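Local coordinates for protein collagen adhesin (Staphylococcus aureus, PDB 2F68) that binds collagen and so probably anchors the bacterium to host tissue, its extracellular domains being thought to wrap round the collagen triple helix in a "hug", at residues Ala225-Lys230 with Val242-Tyr248; Leu198-Asn202 with Ile256-Thr260; Asp124-Ala128 with Val139-Lys143. All coordinates share one frame; numbering follows the deposited sequence.

Interaction 1 of 3, residues Ala225-Lys230 with Val242-Tyr248; sequences AFPGSK and VTIPQGY
Phe226 and Tyr248 meet as an offset edge-to-face aromatic pair at the open end of a beta hairpin, where a type II turn leading into strand 230-234 packs against the end of strand 239-244 and the short helix after it. The ring centroids are 5.5 Å apart and the planes stand at 79°. Phe226 presents its edge: CD1 comes within 3.5 Å of Tyr248 CD1, just beyond the rim of the tyrosine ring, while Phe226 CB lies over its face. Tyr248 takes chi1 -62°, with CG anti to its carbonyl carbon, which lays the ring against Phe226 and Pro227. His209 makes a further edge-to-face contact with Tyr248, and Phe222 meets the ring of Phe226, so the pair belongs to a larger aromatic group.

Two prolines add apolar packing. The ring of Pro227 crosses the phenol of Tyr248 at about a right angle, with CG 3.4 Å from Tyr248 OH. Pro227 and Gly228 hold the two central positions of the turn, Gly228 taking the third place at positive phi (104°). Pro245, at the N-cap position of helix 246-249, packs on the bare backbone of this glycine, its CG 3.7 Å from Gly228 C.

Backbone bonds join the two strands at the open end of the hairpin. Lys230 and Thr243 form an antiparallel hydrogen-bonded pair: Lys230 N donates to Thr243 O (3.1 Å), and Thr243 N returns a bond to Lys230 O of 3.0 Å. The same Thr243 O also receives a CA-H...O contact from Ser229 CA at 3.2 Å. Beside it, Ser229 OG rests 3.2 Å from Pro245 CD.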
loop_
_atom_site.group_PDB
_atom_site.type_symbol
_atom_site.label_atom_id
_atom_site.label_comp_id
_atom_site.label_asym_id
_atom_site.label_seq_id
_atom_site.Cartn_x
_atom_site.Cartn_y
_atom_site.Cartn_z
ATOM N N ALA A 225 -12.942 8.769 28.467
ATOM C CA ALA A 225 -14.300 8.913 27.940
ATOM C C ALA A 225 -15.103 7.622 28.092
ATOM O O ALA A 225 -16.323 7.659 28.261
ATOM C CB ALA A 225 -14.263 9.349 26.486
ATOM N N PHE A 226 -14.407 6.490 28.027
ATOM C CA PHE A 226 -15.016 5.183 28.244
ATOM C C PHE A 226 -14.365 4.500 29.452
ATOM O O PHE A 226 -13.352 3.812 29.303
ATOM C CB PHE A 226 -14.887 4.303 26.993
ATOM C CG PHE A 226 -15.431 4.936 25.738
ATOM C CD1 PHE A 226 -16.795 4.920 25.468
ATOM C CD2 PHE A 226 -14.573 5.534 24.819
ATOM C CE1 PHE A 226 -17.299 5.500 24.307
ATOM C CE2 PHE A 226 -15.069 6.117 23.654
ATOM C CZ PHE A 226 -16.435 6.100 23.398
ATOM N N PRO A 227 -14.934 4.707 30.659
ATOM C CA PRO A 227 -14.411 4.060 31.866
ATOM C C PRO A 227 -14.599 2.543 31.832
ATOM O O PRO A 227 -15.687 2.056 31.517
ATOM C CB PRO A 227 -15.238 4.688 32.994
ATOM C CG PRO A 227 -16.480 5.170 32.342
ATOM C CD PRO A 227 -16.090 5.574 30.954
ATOM N N GLY A 228 -13.533 1.813 32.150
ATOM C CA GLY A 228 -13.535 0.356 32.063
ATOM C C GLY A 228 -12.770 -0.148 30.852
ATOM O O GLY A 228 -12.282 -1.280 30.846
ATOM N N SER A 229 -12.671 0.698 29.827
ATOM C CA SER A 229 -11.922 0.376 28.614
ATOM C C SER A 229 -10.418 0.408 28.863
ATOM O O SER A 229 -9.929 1.214 29.658
ATOM C CB SER A 229 -12.277 1.341 27.479
ATOM O OG SER A 229 -13.629 1.197 27.085
ATOM N N LYS A 230 -9.695 -0.476 28.178
ATOM C CA LYS A 230 -8.244 -0.561 28.309
ATOM C C LYS A 230 -7.593 -1.056 27.019
ATOM O O LYS A 230 -7.806 -2.198 26.601
ATOM C CB LYS A 230 -7.861 -1.464 29.492
ATOM C CG LYS A 230 -6.375 -1.461 29.854
ATOM C CD LYS A 230 -5.962 -0.184 30.577
ATOM C CE LYS A 230 -4.472 -0.184 30.881
ATOM N NZ LYS A 230 -4.046 1.065 31.570
ATOM N N VAL A 242 -7.285 -5.077 23.569
ATOM C CA VAL A 242 -8.400 -4.138 23.665
ATOM C C VAL A 242 -9.555 -4.743 24.464
ATOM O O VAL A 242 -10.036 -5.834 24.150
ATOM C CB VAL A 242 -8.904 -3.694 22.263
ATOM C CG1 VAL A 242 -9.929 -2.570 22.385
ATOM C CG2 VAL A 242 -7.739 -3.253 21.381
ATOM N N THR A 243 -9.984 -4.024 25.498
ATOM C CA THR A 243 -11.129 -4.423 26.311
ATOM C C THR A 243 -12.166 -3.303 26.311
ATOM O O THR A 243 -11.863 -2.169 26.683
ATOM C CB THR A 243 -10.711 -4.760 27.762
ATOM O OG1 THR A 243 -9.608 -5.675 27.748
ATOM C CG2 THR A 243 -11.871 -5.379 28.535
ATOM N N ILE A 244 -13.380 -3.627 25.872
ATOM C CA ILE A 244 -14.480 -2.663 25.834
ATOM C C ILE A 244 -15.676 -3.205 26.621
ATOM O O ILE A 244 -16.171 -4.294 26.317
ATOM C CB ILE A 244 -14.910 -2.324 24.376
ATOM C CG1 ILE A 244 -13.704 -1.885 23.536
ATOM C CG2 ILE A 244 -15.994 -1.242 24.369
ATOM C CD1 ILE A 244 -13.904 -2.008 22.032
ATOM N N PRO A 245 -16.134 -2.455 27.645
ATOM C CA PRO A 245 -17.322 -2.821 28.425
ATOM C C PRO A 245 -18.580 -2.902 27.562
ATOM O O PRO A 245 -18.668 -2.229 26.532
ATOM C CB PRO A 245 -17.450 -1.673 29.432
ATOM C CG PRO A 245 -16.087 -1.088 29.520
ATOM C CD PRO A 245 -15.528 -1.206 28.142
ATOM N N GLN A 246 -19.542 -3.717 27.991
ATOM C CA GLN A 246 -20.763 -3.963 27.217
ATOM C C GLN A 246 -21.693 -2.751 27.123
ATOM O O GLN A 246 -22.498 -2.652 26.193
ATOM C CB GLN A 246 -21.517 -5.191 27.750
ATOM C CG GLN A 246 -22.134 -5.034 29.136
ATOM C CD GLN A 246 -22.952 -6.244 29.546
ATOM O OE1 GLN A 246 -24.179 -6.232 29.467
ATOM N NE2 GLN A 246 -22.272 -7.303 29.973
ATOM N N GLY A 247 -21.576 -1.840 28.087
ATOM C CA GLY A 247 -22.376 -0.617 28.110
ATOM C C GLY A 247 -21.972 0.379 27.039
ATOM O O GLY A 247 -22.816 1.101 26.504
ATOM N N TYR A 248 -20.678 0.414 26.730
ATOM C CA TYR A 248 -20.142 1.308 25.705
ATOM C C TYR A 248 -19.920 0.592 24.373
ATOM O O TYR A 248 -19.868 1.230 23.320
ATOM C CB TYR A 248 -18.843 1.962 26.184
ATOM C CG TYR A 248 -19.011 2.823 27.418
ATOM C CD1 TYR A 248 -19.630 4.072 27.343
ATOM C CD2 TYR A 248 -18.549 2.390 28.661
ATOM C CE1 TYR A 248 -19.788 4.866 28.473
ATOM C CE2 TYR A 248 -18.701 3.179 29.799
ATOM C CZ TYR A 248 -19.321 4.414 29.697
ATOM O OH TYR A 248 -19.476 5.199 30.816
#

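Interaction 2 of 3, residues Leu198-Asn202 with Ile256-Thr260; sequences LSTLN and INYKT
Thr200 lies against Lys259 where strand 194-207 breaks its regular course alongside strand 252-262, the middle strand of a five-stranded antiparallel sheet in the collagen-binding domain. Its OG1, set between the backbone N and the carbonyl carbon by chi1 56°, touches Lys259 CB at 3.4 Å and takes a weak hydrogen bond from Lys259 N; its stronger hydrogen bond is to Asp197 O. The backbone of Thr200 joins in as well: its O receives a nearly straight CA-H...O contact from Tyr258 CA at 3.3 Å.

Leu201 starts away from the opposite strand but spreads its two methyls back over it. CD1 lies 3.9 Å from Ile256 CG2, the two side chains pointing the same way, while CD2 packs at the same separation on Tyr258 CB. Tyr258 OH is bonded farther off, to Asn272.

Asn257 is met by Asn202 from both backbone and side chain. Its N donates to Asn202 O at 3.3 Å, and Asn202 ND2 packs against Asn257 CB at 3.5 Å, the amide planes being 34° apart. Water 1 lies within donating distance of Asn257 OD1 (2.8 Å) and Thr200 O (2.9 Å), though it may not serve both at once.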
loop_
_atom_site.group_PDB
_atom_site.type_symbol
_atom_site.label_atom_id
_atom_site.label_comp_id
_atom_site.label_asym_id
_atom_site.label_seq_id
_atom_site.Cartn_x
_atom_site.Cartn_y
_atom_site.Cartn_z
ATOM N N LEU A 198 3.514 3.551 18.125
ATOM C CA LEU A 198 2.467 3.856 19.103
ATOM C C LEU A 198 1.786 5.204 18.855
ATOM O O LEU A 198 0.599 5.370 19.151
ATOM C CB LEU A 198 3.041 3.799 20.527
ATOM C CG LEU A 198 2.117 3.965 21.740
ATOM C CD1 LEU A 198 1.075 2.855 21.815
ATOM C CD2 LEU A 198 2.930 4.021 23.025
ATOM N N SER A 199 2.541 6.153 18.307
ATOM C CA SER A 199 2.042 7.504 18.039
ATOM C C SER A 199 1.019 7.562 16.901
ATOM O O SER A 199 0.269 8.536 16.784
ATOM C CB SER A 199 3.209 8.453 17.749
ATOM O OG SER A 199 3.954 8.020 16.624
ATOM N N THR A 200 0.992 6.520 16.073
ATOM C CA THR A 200 0.092 6.458 14.919
ATOM C C THR A 200 -1.129 5.566 15.172
ATOM O O THR A 200 -1.674 4.971 14.240
ATOM C CB THR A 200 0.832 5.971 13.648
ATOM O OG1 THR A 200 1.450 4.703 13.905
ATOM C CG2 THR A 200 1.894 6.977 13.217
ATOM N N LEU A 201 -1.559 5.495 16.432
ATOM C CA LEU A 201 -2.671 4.631 16.835
ATOM C C LEU A 201 -4.014 5.141 16.297
ATOM O O LEU A 201 -4.454 4.710 15.236
ATOM C CB LEU A 201 -2.701 4.468 18.365
ATOM C CG LEU A 201 -3.274 3.204 19.034
ATOM C CD1 LEU A 201 -4.801 3.133 18.964
ATOM C CD2 LEU A 201 -2.641 1.919 18.493
ATOM N N ASN A 202 -4.639 6.063 17.031
ATOM C CA ASN A 202 -5.968 6.633 16.718
ATOM C C ASN A 202 -7.159 5.659 16.666
ATOM O O ASN A 202 -7.081 4.587 16.062
ATOM C CB ASN A 202 -5.936 7.591 15.501
ATOM C CG ASN A 202 -5.919 6.869 14.158
ATOM O OD1 ASN A 202 -4.907 6.873 13.455
ATOM N ND2 ASN A 202 -7.042 6.261 13.788
ATOM N N ILE A 256 -10.045 0.745 15.086
ATOM C CA ILE A 256 -8.706 0.986 15.623
ATOM C C ILE A 256 -7.639 0.824 14.539
ATOM O O ILE A 256 -7.338 -0.290 14.100
ATOM C CB ILE A 256 -8.396 0.081 16.849
ATOM C CG1 ILE A 256 -9.457 0.274 17.939
ATOM C CG2 ILE A 256 -6.996 0.373 17.398
ATOM C CD1 ILE A 256 -9.481 -0.818 18.995
ATOM N N ASN A 257 -7.084 1.955 14.114
ATOM C CA ASN A 257 -6.007 1.992 13.131
ATOM C C ASN A 257 -4.644 1.967 13.825
ATOM O O ASN A 257 -4.558 2.220 15.028
ATOM C CB ASN A 257 -6.154 3.244 12.251
ATOM C CG ASN A 257 -5.092 3.339 11.163
ATOM O OD1 ASN A 257 -4.387 4.344 11.059
ATOM N ND2 ASN A 257 -4.973 2.296 10.347
ATOM N N TYR A 258 -3.597 1.623 13.073
ATOM C CA TYR A 258 -2.202 1.802 13.502
ATOM C C TYR A 258 -1.206 1.433 12.404
ATOM O O TYR A 258 -1.461 0.542 11.591
ATOM C CB TYR A 258 -1.882 1.049 14.805
ATOM C CG TYR A 258 -2.063 -0.451 14.752
ATOM C CD1 TYR A 258 -1.013 -1.288 14.376
ATOM C CD2 TYR A 258 -3.278 -1.036 15.104
ATOM C CE1 TYR A 258 -1.171 -2.667 14.338
ATOM C CE2 TYR A 258 -3.447 -2.415 15.067
ATOM C CZ TYR A 258 -2.390 -3.223 14.684
ATOM O OH TYR A 258 -2.554 -4.587 14.648
ATOM N N LYS A 259 -0.071 2.129 12.395
ATOM C CA LYS A 259 0.981 1.904 11.406
ATOM C C LYS A 259 2.162 1.150 12.009
ATOM O O LYS A 259 2.567 1.414 13.144
ATOM C CB LYS A 259 1.457 3.233 10.812
ATOM C CG LYS A 259 0.410 3.969 9.986
ATOM C CD LYS A 259 0.942 5.300 9.482
ATOM C CE LYS A 259 -0.124 6.067 8.714
ATOM N NZ LYS A 259 0.387 7.371 8.209
ATOM N N THR A 260 2.706 0.211 11.237
ATOM C CA THR A 260 3.866 -0.572 11.659
ATOM C C THR A 260 5.055 -0.325 10.733
ATOM O O THR A 260 4.972 -0.560 9.524
ATOM C CB THR A 260 3.554 -2.085 11.715
ATOM O OG1 THR A 260 2.950 -2.500 10.484
ATOM C CG2 THR A 260 2.612 -2.402 12.872
HETATM O O HOH W 1 -2.148 5.987 11.605
#

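Interaction 3 of 3, residues Asp124-Ala128 with Val139-Lys143; sequences DDKVA and VTVHK
Lys126 reaches across to Val141, Thr140 and His142 in turn, and has more surface buried by the contact than any other residue here. CB begins the path, 3.3 Å from Val141 O. With chi1 at 59°, CG lies between the backbone N and the carbonyl carbon, and the chain runs on over the partner strand. CD meets the methyl of Thr140, CG2, at 3.8 Å. A bend at chi3 (73°) then turns CE and the amine toward the imidazole. There NZ makes a weak hydrogen bond to His142 ND1 at 3.4 Å, and a firmer one to water 2 at 2.9 Å. That water sits at the edge of the imidazole, in its plane, while Thr140 CG2 lies over one face toward the rim. NE2 is hydrogen-bonded to Lys26 NZ; since a neutral imidazole has one acceptor nitrogen, the ND1 contact is probably the lesser.

The backbones pair as well: Val141 N donates to Lys126 O (2.9 Å); Ala128 and Val139 exchange two bonds; Val127 faces Thr140 as the non-hydrogen-bonded pair between them. The pattern is that of the open end of an antiparallel beta hairpin, strands 127-132 and 135-141, whose second strand also pairs in parallel with strand 17-27.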
loop_
_atom_site.group_PDB
_atom_site.type_symbol
_atom_site.label_atom_id
_atom_site.label_comp_id
_atom_site.label_asym_id
_atom_site.label_seq_id
_atom_site.Cartn_x
_atom_site.Cartn_y
_atom_site.Cartn_z
ATOM N N ASP A 124 -15.337 2.515 -21.266
ATOM C CA ASP A 124 -14.252 3.449 -21.575
ATOM C C ASP A 124 -13.739 4.235 -20.368
ATOM O O ASP A 124 -12.565 4.609 -20.319
ATOM C CB ASP A 124 -14.676 4.415 -22.687
ATOM C CG ASP A 124 -14.893 3.719 -24.022
ATOM O OD1 ASP A 124 -14.184 2.773 -24.371
ATOM O OD2 ASP A 124 -15.874 4.193 -24.780
ATOM N N ASP A 125 -14.623 4.478 -19.403
ATOM C CA ASP A 125 -14.278 5.244 -18.206
ATOM C C ASP A 125 -13.454 4.438 -17.202
ATOM O O ASP A 125 -12.649 5.006 -16.460
ATOM C CB ASP A 125 -15.542 5.793 -17.535
ATOM C CG ASP A 125 -16.292 6.789 -18.409
ATOM O OD1 ASP A 125 -15.658 7.449 -19.261
ATOM O OD2 ASP A 125 -17.522 6.917 -18.234
ATOM N N LYS A 126 -13.655 3.121 -17.184
ATOM C CA LYS A 126 -12.938 2.239 -16.256
ATOM C C LYS A 126 -11.562 1.794 -16.768
ATOM O O LYS A 126 -10.846 1.057 -16.085
ATOM C CB LYS A 126 -13.800 1.029 -15.860
ATOM C CG LYS A 126 -14.268 0.148 -17.017
ATOM C CD LYS A 126 -14.716 -1.233 -16.542
ATOM C CE LYS A 126 -16.053 -1.190 -15.812
ATOM N NZ LYS A 126 -16.473 -2.540 -15.346
ATOM N N VAL A 127 -11.199 2.251 -17.966
ATOM C CA VAL A 127 -9.911 1.921 -18.576
ATOM C C VAL A 127 -8.875 3.009 -18.290
ATOM O O VAL A 127 -9.101 4.189 -18.574
ATOM C CB VAL A 127 -10.048 1.680 -20.108
ATOM C CG1 VAL A 127 -8.682 1.607 -20.785
ATOM C CG2 VAL A 127 -10.838 0.407 -20.381
ATOM N N ALA A 128 -7.745 2.599 -17.715
ATOM C CA ALA A 128 -6.632 3.501 -17.440
ATOM C C ALA A 128 -5.488 3.251 -18.418
ATOM O O ALA A 128 -5.004 2.122 -18.546
ATOM C CB ALA A 128 -6.158 3.338 -16.006
ATOM N N VAL A 139 -5.309 -0.713 -18.696
ATOM C CA VAL A 139 -5.651 -1.451 -17.480
ATOM C C VAL A 139 -7.127 -1.229 -17.150
ATOM O O VAL A 139 -7.577 -0.088 -17.019
ATOM C CB VAL A 139 -4.783 -1.017 -16.266
ATOM C CG1 VAL A 139 -4.983 -1.971 -15.092
ATOM C CG2 VAL A 139 -3.310 -0.946 -16.641
ATOM N N THR A 140 -7.871 -2.325 -17.022
ATOM C CA THR A 140 -9.295 -2.268 -16.701
ATOM C C THR A 140 -9.507 -2.370 -15.190
ATOM O O THR A 140 -9.148 -3.374 -14.569
ATOM C CB THR A 140 -10.088 -3.381 -17.431
ATOM O OG1 THR A 140 -9.753 -3.376 -18.825
ATOM C CG2 THR A 140 -11.589 -3.172 -17.279
ATOM N N VAL A 141 -10.084 -1.319 -14.610
ATOM C CA VAL A 141 -10.344 -1.266 -13.172
ATOM C C VAL A 141 -11.849 -1.315 -12.899
ATOM O O VAL A 141 -12.567 -0.341 -13.143
ATOM C CB VAL A 141 -9.713 -0.007 -12.510
ATOM C CG1 VAL A 141 -9.909 -0.035 -10.997
ATOM C CG2 VAL A 141 -8.231 0.100 -12.848
ATOM N N HIS A 142 -12.314 -2.457 -12.396
ATOM C CA HIS A 142 -13.727 -2.653 -12.073
ATOM C C HIS A 142 -14.108 -1.896 -10.802
ATOM O O HIS A 142 -13.285 -1.735 -9.899
ATOM C CB HIS A 142 -14.044 -4.143 -11.919
ATOM C CG HIS A 142 -13.683 -4.966 -13.117
ATOM N ND1 HIS A 142 -14.483 -5.045 -14.236
ATOM C CD2 HIS A 142 -12.605 -5.747 -13.369
ATOM C CE1 HIS A 142 -13.914 -5.839 -15.126
ATOM N NE2 HIS A 142 -12.773 -6.277 -14.625
ATOM N N LYS A 143 -15.358 -1.439 -10.742
ATOM C CA LYS A 143 -15.852 -0.654 -9.609
ATOM C C LYS A 143 -16.033 -1.500 -8.344
ATOM O O LYS A 143 -16.127 -2.729 -8.414
ATOM C CB LYS A 143 -17.157 0.069 -9.972
ATOM C CG LYS A 143 -18.394 -0.821 -10.027
ATOM C CD LYS A 143 -19.665 0.003 -10.174
ATOM C CE LYS A 143 -20.896 -0.774 -9.717
ATOM N NZ LYS A 143 -21.182 -1.967 -10.565
HETATM O O HOH W 2 -17.302 -3.408 -12.759
#

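Interactions 1 and 2 belong to one collagen-binding domain and touch directly: their centres are about 19 Å apart, and Val242 CG2 packs on Ile256 CD1 at 3.8 Å, joining the sheet that holds strand 239-244 to the one that holds strand 252-262. Helix 246-249 leads straight from the first contact into the strand used by the second. Interaction 3 closes earlier in the chain and lies apart, its nearest atoms about 22 Å from interaction 2 and about 30 Å from interaction 1. Interactions 2 and 3 fall on opposite sides of the chain's centre. Interactions 1 and 3 lie at open ends of hairpins, whereas interaction 2 joins segments distant in sequence.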